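Local coordinates for extracellular solute-binding protein, family 1 (Trichodesmium erythraeum IMS101, PDB 6G7N) that binds ferric iron and probably delivers it, as the solute-binding component, to an ABC transporter for iron uptake, at residues Arg101-Met106 with Leu193-Tyr198; Gln143-Ser148 with Gly228-Ile233. One frame throughout, in Å; residues are numbered along the deposited sequence.

Contact 1. Residues Arg101-Met106 with Leu193-Tyr198; sequences RARVIM and LANSYY. With FE (Fe (III) ion), chain E; DAL (D-alanine), chain C.
Tyr197 CE2 sits over the centre of the Arg101 guanidinium, 3.2 Å above its plane, while the D-alanine carboxylate lies at that group's edge; guanidinium and phenol ring are inclined by 45°. In the Tyr197 ring plane, Arg101 CB and the iron both lie at the edge. Asn195 OD1 meets the Arg103 guanidinium edge-on, its amide turned 81° to it, and Arg103 NH1 reaches this OD1 at 2.9 Å in a weak hydrogen bond; the stronger partner of Arg103 is Asp177, through a salt bridge. A bend at chi2 (-92°) and another at chi3 bring NH1 of Arg101 to D-alanine O, to which it donates at 2.9 Å, and NH1 also forms a salt bridge with Glu270. Tyrosines suit this site because phenolate oxygens are hard ligands for Fe(III): Tyr197 OH and Tyr198 OH each bind the iron at 2.0 Å, and Asn195 ND2 donates to Tyr197 OH, which lies in the plane of the amide, at 3.0 Å. Replacing Arg101 by alanine would probably leave the D-alanine carboxylate without its charged donor, Glu270 without its salt-bridge partner and Tyr197 CE2 without the guanidinium it packs on. Behind the site, Val104 and Ala194 form an antiparallel hydrogen-bonded pair; beyond the last pair, Arg103 with Asn195, Ser196 N donates to Ala102 O while Ser196 OG accepts from Ala102 N at 3.2 Å. The small CB of Ala194 packs against Met106 CG. Strand 96-108 thus pairs with strand 191-195 just where helix 196-204 begins; Tyr141 of helix 140-167 supplies the third phenolate, and helix 177-186 packs against Ala194 and Tyr198.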
ATOM      1  N   ARG A 101       3.274   2.121  -3.020  1.00  9.67           N
ATOM      2  CA  ARG A 101       4.095   1.026  -2.496  1.00  9.46           C
ATOM      3  C   ARG A 101       3.993  -0.146  -3.460  1.00  9.51           C
ATOM      4  O   ARG A 101       3.054  -0.272  -4.211  1.00 10.72           O
ATOM      5  CB  ARG A 101       3.688   0.641  -1.068  1.00 10.35           C
ATOM      6  CG  ARG A 101       2.220   0.201  -0.885  1.00 10.34           C
ATOM      7  CD  ARG A 101       1.246   1.315  -0.517  1.00 10.26           C
ATOM      8  NE  ARG A 101       1.568   2.028   0.705  1.00 10.33           N
ATOM      9  CZ  ARG A 101       1.459   1.523   1.944  1.00 10.50           C
ATOM     10  NH1 ARG A 101       1.874   2.235   2.968  1.00 11.40           N
ATOM     11  NH2 ARG A 101       0.971   0.306   2.161  1.00 11.19           N
ATOM     12  N   ALA A 102       4.972  -1.036  -3.413  1.00  9.69           N
ATOM     13  CA  ALA A 102       4.954  -2.274  -4.225  1.00  9.96           C
ATOM     14  C   ALA A 102       5.037  -3.473  -3.306  1.00  9.64           C
ATOM     15  O   ALA A 102       5.783  -3.462  -2.330  1.00 10.47           O
ATOM     16  CB  ALA A 102       6.130  -2.299  -5.197  1.00 11.23           C
ATOM     17  N   ARG A 103       4.259  -4.522  -3.610  1.00  9.58           N
ATOM     18  CA  ARG A 103       4.349  -5.759  -2.842  1.00 10.03           C
ATOM     19  C   ARG A 103       5.271  -6.692  -3.622  1.00  9.92           C
ATOM     20  O   ARG A 103       4.946  -7.131  -4.724  1.00 11.02           O
ATOM     21  CB  ARG A 103       2.972  -6.354  -2.525  1.00 10.41           C
ATOM     22  CG  ARG A 103       3.016  -7.409  -1.414  1.00 10.83           C
ATOM     23  CD  ARG A 103       1.721  -7.464  -0.614  1.00 10.61           C
ATOM     24  NE  ARG A 103       1.805  -8.276   0.595  1.00 10.97           N
ATOM     25  CZ  ARG A 103       2.413  -7.876   1.720  1.00 10.57           C
ATOM     26  NH1 ARG A 103       3.002  -6.695   1.813  1.00 10.55           N
ATOM     27  NH2 ARG A 103       2.427  -8.682   2.784  1.00 11.65           N
ATOM     28  N   VAL A 104       6.455  -6.915  -3.051  1.00  9.62           N
ATOM     29  CA  VAL A 104       7.597  -7.467  -3.758  1.00 10.40           C
ATOM     30  C   VAL A 104       8.062  -8.761  -3.131  1.00  9.66           C
ATOM     31  O   VAL A 104       7.677  -9.109  -2.014  1.00 10.42           O
ATOM     32  CB  VAL A 104       8.742  -6.444  -3.817  1.00 11.85           C
ATOM     33  CG1 VAL A 104       8.265  -5.190  -4.546  1.00 13.25           C
ATOM     34  CG2 VAL A 104       9.266  -6.127  -2.417  1.00 13.58           C
ATOM     35  N   ILE A 105       8.957  -9.446  -3.873  1.00 10.60           N
ATOM     36  CA  ILE A 105       9.627 -10.634  -3.333  1.00 10.70           C
ATOM     37  C   ILE A 105      10.908 -10.173  -2.649  1.00 11.23           C
ATOM     38  O   ILE A 105      11.805  -9.580  -3.275  1.00 13.81           O
ATOM     39  CB  ILE A 105       9.933 -11.668  -4.414  1.00 12.27           C
ATOM     40  CG1 ILE A 105       8.644 -12.209  -5.040  1.00 12.50           C
ATOM     41  CG2 ILE A 105      10.729 -12.834  -3.819  1.00 14.22           C
ATOM     42  CD1 ILE A 105       8.848 -12.983  -6.326  1.00 13.94           C
ATOM     43  N   MET A 106      10.984 -10.422  -1.347  1.00 11.27           N
ATOM     44  CA  MET A 106      12.200 -10.207  -0.549  1.00 12.03           C
ATOM     45  C   MET A 106      12.969 -11.520  -0.561  1.00 12.95           C
ATOM     46  O   MET A 106      12.371 -12.588  -0.320  1.00 15.26           O
ATOM     47  CB  MET A 106      11.830  -9.841   0.883  1.00 13.21           C
ATOM     48  CG  MET A 106      10.956  -8.594   1.005  1.00 13.66           C
ATOM     49  SD  MET A 106      11.862  -7.099   0.518  1.00 16.09           S
ATOM     50  CE  MET A 106      10.584  -5.843   0.803  1.00 12.97           C
ATOM     51  N   LEU A 193       7.118 -12.293   0.957  1.00 11.51           N
ATOM     52  CA  LEU A 193       6.441 -11.136   0.355  1.00 11.11           C
ATOM     53  C   LEU A 193       6.314 -10.053   1.404  1.00 10.82           C
ATOM     54  O   LEU A 193       5.966 -10.322   2.555  1.00 11.97           O
ATOM     55  CB  LEU A 193       5.057 -11.488  -0.196  1.00 12.98           C
ATOM     56  CG  LEU A 193       4.987 -12.449  -1.363  1.00 13.69           C
ATOM     57  CD1 LEU A 193       3.592 -12.644  -1.959  1.00 17.05           C
ATOM     58  CD2 LEU A 193       5.872 -12.047  -2.534  1.00 18.80           C
ATOM     59  N   ALA A 194       6.602  -8.819   0.999  1.00 10.09           N
ATOM     60  CA  ALA A 194       6.472  -7.653   1.886  1.00 10.37           C
ATOM     61  C   ALA A 194       6.391  -6.410   1.023  1.00  9.55           C
ATOM     62  O   ALA A 194       6.762  -6.434  -0.146  1.00 10.75           O
ATOM     63  CB  ALA A 194       7.626  -7.564   2.870  1.00 11.34           C
ATOM     64  N   ASN A 195       5.963  -5.306   1.634  1.00  9.64           N
ATOM     65  CA  ASN A 195       5.956  -4.039   0.910  1.00 10.19           C
ATOM     66  C   ASN A 195       7.374  -3.455   0.856  1.00  9.81           C
ATOM     67  O   ASN A 195       8.136  -3.538   1.822  1.00 10.44           O
ATOM     68  CB  ASN A 195       4.983  -3.040   1.543  1.00 10.74           C
ATOM     69  CG  ASN A 195       3.518  -3.375   1.329  1.00  9.58           C
ATOM     70  OD1 ASN A 195       3.168  -4.175   0.446  1.00 10.53           O
ATOM     71  ND2 ASN A 195       2.653  -2.753   2.126  1.00 10.86           N
ATOM     72  N   SER A 196       7.651  -2.808  -0.272  1.00 10.27           N
ATOM     73  CA  SER A 196       8.943  -2.224  -0.587  1.00 11.56           C
ATOM     74  C   SER A 196       9.493  -1.319   0.521  1.00 11.18           C
ATOM     75  O   SER A 196      10.696  -1.370   0.842  1.00 12.20           O
ATOM     76  CB  SER A 196       8.778  -1.428  -1.907  1.00 11.43           C
ATOM     77  OG  SER A 196       7.675  -0.512  -1.863  1.00 12.10           O
ATOM     78  N   TYR A 197       8.629  -0.470   1.079  1.00 10.58           N
ATOM     79  CA  TYR A 197       9.070   0.520   2.036  1.00 11.00           C
ATOM     80  C   TYR A 197       9.584  -0.082   3.332  1.00 11.17           C
ATOM     81  O   TYR A 197      10.304   0.601   4.067  1.00 12.28           O
ATOM     82  CB  TYR A 197       7.971   1.579   2.287  1.00 11.24           C
ATOM     83  CG  TYR A 197       6.684   1.028   2.814  1.00 10.48           C
ATOM     84  CD1 TYR A 197       6.470   0.812   4.161  1.00 11.67           C
ATOM     85  CD2 TYR A 197       5.643   0.707   1.950  1.00 10.36           C
ATOM     86  CE1 TYR A 197       5.261   0.299   4.625  1.00 11.92           C
ATOM     87  CE2 TYR A 197       4.438   0.183   2.405  1.00 10.44           C
ATOM     88  CZ  TYR A 197       4.245  -0.070   3.743  1.00 10.64           C
ATOM     89  OH  TYR A 197       3.089  -0.651   4.182  1.00 11.65           O
ATOM     90  N   TYR A 198       9.238  -1.330   3.649  1.00 10.92           N
ATOM     91  CA  TYR A 198       9.744  -1.939   4.880  1.00 11.57           C
ATOM     92  C   TYR A 198      11.231  -2.278   4.761  1.00 11.85           C
ATOM     93  O   TYR A 198      11.958  -2.224   5.761  1.00 13.24           O
ATOM     94  CB  TYR A 198       8.929  -3.174   5.298  1.00 11.49           C
ATOM     95  CG  TYR A 198       7.533  -2.850   5.753  1.00 11.56           C
ATOM     96  CD1 TYR A 198       7.298  -2.102   6.898  1.00 13.43           C
ATOM     97  CD2 TYR A 198       6.431  -3.263   5.015  1.00 11.83           C
ATOM     98  CE1 TYR A 198       6.018  -1.806   7.299  1.00 13.80           C
ATOM     99  CE2 TYR A 198       5.145  -2.953   5.413  1.00 12.22           C
ATOM    100  CZ  TYR A 198       4.938  -2.212   6.547  1.00 13.30           C
ATOM    101  OH  TYR A 198       3.660  -1.879   6.931  1.00 15.58           O
TER
HETATM  102 FE    FE E 403       2.415  -0.593   6.060  1.00 13.05          FE
HETATM  103  N   DAL C 401       1.614   0.137   8.001  0.80 20.99           N
HETATM  104  CA  DAL C 401       1.852   1.617   8.066  0.80 22.85           C
HETATM  105  CB  DAL C 401       0.744   2.300   8.852  0.80 27.91           C
HETATM  106  C   DAL C 401       2.036   2.243   6.722  0.80 18.87           C
HETATM  107  O   DAL C 401       2.117   1.458   5.756  0.80 16.87           O
HETATM  108  OXT DAL C 401       2.101   3.501   6.656  0.80 21.78           O

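Contact 2. Residues Gln143-Ser148 with Gly228-Ile233; sequences QSLIAS and GTHVNI
His230 lies against helix 140-167 with its imidazole over Leu145, whose CD1 stands 4.0 Å from the ring centroid and 21° off the normal, a CH-pi contact displaced toward the CG rim. The ring gets there because CG is anti to the backbone N (chi1 175°), which carries it toward the helix, where CE1 comes within 3.5 Å of Ser144 O. A flat, polarisable ring suits this place: its face takes both the leucine methyl and Leu145 CA. This is helix-on-sheet packing in the periplasmic binding protein fold, with the helix that carries the iron ligand Tyr141 laid against the chain that leads into strand 231-239. Ser144 offers its CB to Asn232 ND2 at 3.5 Å; a side chain this short lets the amide of Asn232 reach the helix, and Ser144 OG is bonded to Asp59, which also receives a weak bond from Asn232 ND2. Asn232 OD1 accepts from Ile233 N at 2.8 Å and from Ala60 N, so the amide is held from both ends. One turn after Ser144, Ser148 OG is tied back to Leu145 O at 2.7 Å, and its CB lies beside His230 ND1; Tyr299 also meets the imidazole.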
ATOM      1  N   GLN A 143      -4.526  -9.452   1.223  1.00  9.78           N
ATOM      2  CA  GLN A 143      -5.851  -9.546   0.631  1.00  9.88           C
ATOM      3  C   GLN A 143      -5.877  -8.845  -0.737  1.00  9.89           C
ATOM      4  O   GLN A 143      -6.426  -9.367  -1.708  1.00  9.96           O
ATOM      5  CB  GLN A 143      -6.902  -8.970   1.567  1.00 10.66           C
ATOM      6  CG  GLN A 143      -7.083  -9.789   2.829  1.00 11.45           C
ATOM      7  CD  GLN A 143      -7.910  -9.110   3.888  1.00 12.05           C
ATOM      8  OE1 GLN A 143      -8.454  -8.033   3.678  1.00 13.85           O
ATOM      9  NE2 GLN A 143      -7.984  -9.726   5.051  1.00 14.31           N
ATOM     10  N   SER A 144      -5.237  -7.670  -0.824  1.00  9.46           N
ATOM     11  CA  SER A 144      -5.229  -6.934  -2.071  1.00  9.40           C
ATOM     12  C   SER A 144      -4.417  -7.632  -3.166  1.00  8.97           C
ATOM     13  O   SER A 144      -4.811  -7.636  -4.330  1.00  9.35           O
ATOM     14  CB  SER A 144      -4.744  -5.491  -1.834  1.00  9.83           C
ATOM     15  OG  SER A 144      -5.786  -4.786  -1.160  1.00 11.26           O
ATOM     16  N   LEU A 145      -3.272  -8.217  -2.780  1.00  9.31           N
ATOM     17  CA  LEU A 145      -2.503  -8.979  -3.762  1.00  9.67           C
ATOM     18  C   LEU A 145      -3.298 -10.191  -4.268  1.00  9.37           C
ATOM     19  O   LEU A 145      -3.345 -10.448  -5.471  1.00  9.84           O
ATOM     20  CB  LEU A 145      -1.165  -9.399  -3.167  1.00 10.36           C
ATOM     21  CG  LEU A 145      -0.320 -10.277  -4.077  1.00 10.98           C
ATOM     22  CD1 LEU A 145       0.153  -9.573  -5.343  1.00 11.63           C
ATOM     23  CD2 LEU A 145       0.910 -10.740  -3.308  1.00 13.12           C
ATOM     24  N   ILE A 146      -3.916 -10.925  -3.356  1.00  9.62           N
ATOM     25  CA  ILE A 146      -4.732 -12.059  -3.777  1.00  9.71           C
ATOM     26  C   ILE A 146      -5.918 -11.622  -4.634  1.00  9.24           C
ATOM     27  O   ILE A 146      -6.246 -12.295  -5.618  1.00  9.66           O
ATOM     28  CB  ILE A 146      -5.085 -12.948  -2.572  1.00 10.98           C
ATOM     29  CG1 ILE A 146      -3.914 -13.859  -2.171  1.00 14.83           C
ATOM     30  CG2 ILE A 146      -6.248 -13.890  -2.902  1.00 11.84           C
ATOM     31  CD1 ILE A 146      -2.492 -13.416  -2.256  1.00 16.45           C
ATOM     32  N   ALA A 147      -6.561 -10.515  -4.265  1.00  9.28           N
ATOM     33  CA  ALA A 147      -7.613  -9.969  -5.104  1.00  9.78           C
ATOM     34  C   ALA A 147      -7.128  -9.725  -6.534  1.00  9.30           C
ATOM     35  O   ALA A 147      -7.833 -10.037  -7.503  1.00 10.01           O
ATOM     36  CB  ALA A 147      -8.172  -8.694  -4.487  1.00  9.92           C
ATOM     37  N   SER A 148      -5.915  -9.169  -6.666  1.00  9.36           N
ATOM     38  CA  SER A 148      -5.369  -8.943  -8.012  1.00  9.59           C
ATOM     39  C   SER A 148      -5.211 -10.252  -8.800  1.00  9.43           C
ATOM     40  O   SER A 148      -5.442 -10.299 -10.012  1.00 10.26           O
ATOM     41  CB  SER A 148      -4.065  -8.142  -7.951  1.00 10.65           C
ATOM     42  OG  SER A 148      -2.933  -8.921  -7.668  1.00 11.78           O
ATOM     43  N   GLY A 228       3.640  -6.569 -15.112  1.00 10.10           N
ATOM     44  CA  GLY A 228       4.206  -5.629 -14.191  1.00 10.51           C
ATOM     45  C   GLY A 228       3.930  -5.957 -12.737  1.00  9.24           C
ATOM     46  O   GLY A 228       3.158  -6.854 -12.407  1.00 10.25           O
ATOM     47  N   THR A 229       4.571  -5.207 -11.845  1.00  9.13           N
ATOM     48  CA  THR A 229       4.517  -5.428 -10.427  1.00  8.83           C
ATOM     49  C   THR A 229       3.208  -4.889  -9.828  1.00  8.91           C
ATOM     50  O   THR A 229       2.690  -3.859 -10.270  1.00  9.79           O
ATOM     51  CB  THR A 229       5.746  -4.760  -9.772  1.00  9.47           C
ATOM     52  OG1 THR A 229       6.927  -5.367 -10.285  1.00 10.99           O
ATOM     53  CG2 THR A 229       5.754  -4.808  -8.272  1.00 10.27           C
ATOM     54  N   HIS A 230       2.720  -5.577  -8.790  1.00  9.24           N
ATOM     55  CA  HIS A 230       1.548  -5.137  -8.009  1.00  8.93           C
ATOM     56  C   HIS A 230       1.931  -3.923  -7.161  1.00  8.69           C
ATOM     57  O   HIS A 230       2.808  -4.027  -6.275  1.00  9.81           O
ATOM     58  CB  HIS A 230       1.095  -6.287  -7.133  1.00  9.87           C
ATOM     59  CG  HIS A 230      -0.014  -5.953  -6.193  1.00  9.63           C
ATOM     60  ND1 HIS A 230      -1.341  -6.074  -6.513  1.00 10.18           N
ATOM     61  CD2 HIS A 230       0.013  -5.531  -4.899  1.00 10.47           C
ATOM     62  CE1 HIS A 230      -2.064  -5.757  -5.445  1.00 10.29           C
ATOM     63  NE2 HIS A 230      -1.276  -5.429  -4.445  1.00 10.17           N
ATOM     64  N   VAL A 231       1.281  -2.800  -7.454  1.00  8.81           N
ATOM     65  CA  VAL A 231       1.438  -1.581  -6.698  1.00  9.20           C
ATOM     66  C   VAL A 231       0.150  -1.245  -5.984  1.00  9.06           C
ATOM     67  O   VAL A 231      -0.960  -1.578  -6.413  1.00  9.90           O
ATOM     68  CB  VAL A 231       1.971  -0.414  -7.559  1.00 10.23           C
ATOM     69  CG1 VAL A 231       3.373  -0.750  -8.061  1.00 10.93           C
ATOM     70  CG2 VAL A 231       1.054  -0.046  -8.704  1.00 10.47           C
ATOM     71  N   ASN A 232       0.301  -0.522  -4.893  1.00  9.11           N
ATOM     72  CA  ASN A 232      -0.857  -0.102  -4.090  1.00  9.55           C
ATOM     73  C   ASN A 232      -0.553   1.283  -3.544  1.00  8.96           C
ATOM     74  O   ASN A 232       0.526   1.832  -3.828  1.00  9.46           O
ATOM     75  CB  ASN A 232      -1.145  -1.183  -3.031  1.00  9.52           C
ATOM     76  CG  ASN A 232      -2.591  -1.249  -2.547  1.00 10.36           C
ATOM     77  OD1 ASN A 232      -3.332  -0.250  -2.576  1.00 10.55           O
ATOM     78  ND2 ASN A 232      -3.005  -2.431  -2.060  1.00 11.36           N
ATOM     79  N   ILE A 233      -1.504   1.871  -2.803  1.00  8.97           N
ATOM     80  CA  ILE A 233      -1.428   3.299  -2.495  1.00  8.86           C
ATOM     81  C   ILE A 233      -1.640   3.601  -1.025  1.00  9.08           C
ATOM     82  O   ILE A 233      -2.344   2.889  -0.296  1.00 10.40           O
ATOM     83  CB  ILE A 233      -2.471   4.092  -3.325  1.00  8.82           C
ATOM     84  CG1 ILE A 233      -3.894   3.545  -3.159  1.00  9.62           C
ATOM     85  CG2 ILE A 233      -2.059   4.120  -4.781  1.00  9.37           C
ATOM     86  CD1 ILE A 233      -4.976   4.492  -3.651  1.00  9.80           C
TER

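How the contacts relate
Of the four segments, the first met from the N terminus lies on strand 96-108, the next on helix 140-167, the third on strand 191-195 and helix 196-204, the last at strand 231-239. Contact 1 closes the loop from 101-106 to 193-198, and contact 2 the one from 143-148 to 228-233; since their segments alternate, the two loops cross. The helix of contact 2 leaves from within the first loop, and its strand follows after that loop has closed. Strands 96-108 and 231-239 are antiparallel neighbours: Arg101 O faces Asn232 N at 2.8 Å, a probable hydrogen bond. Leu193 CD1 also packs on Leu145 CD2 at 3.6 Å, joining the iron-bearing strand-helix junction to helix 140-167.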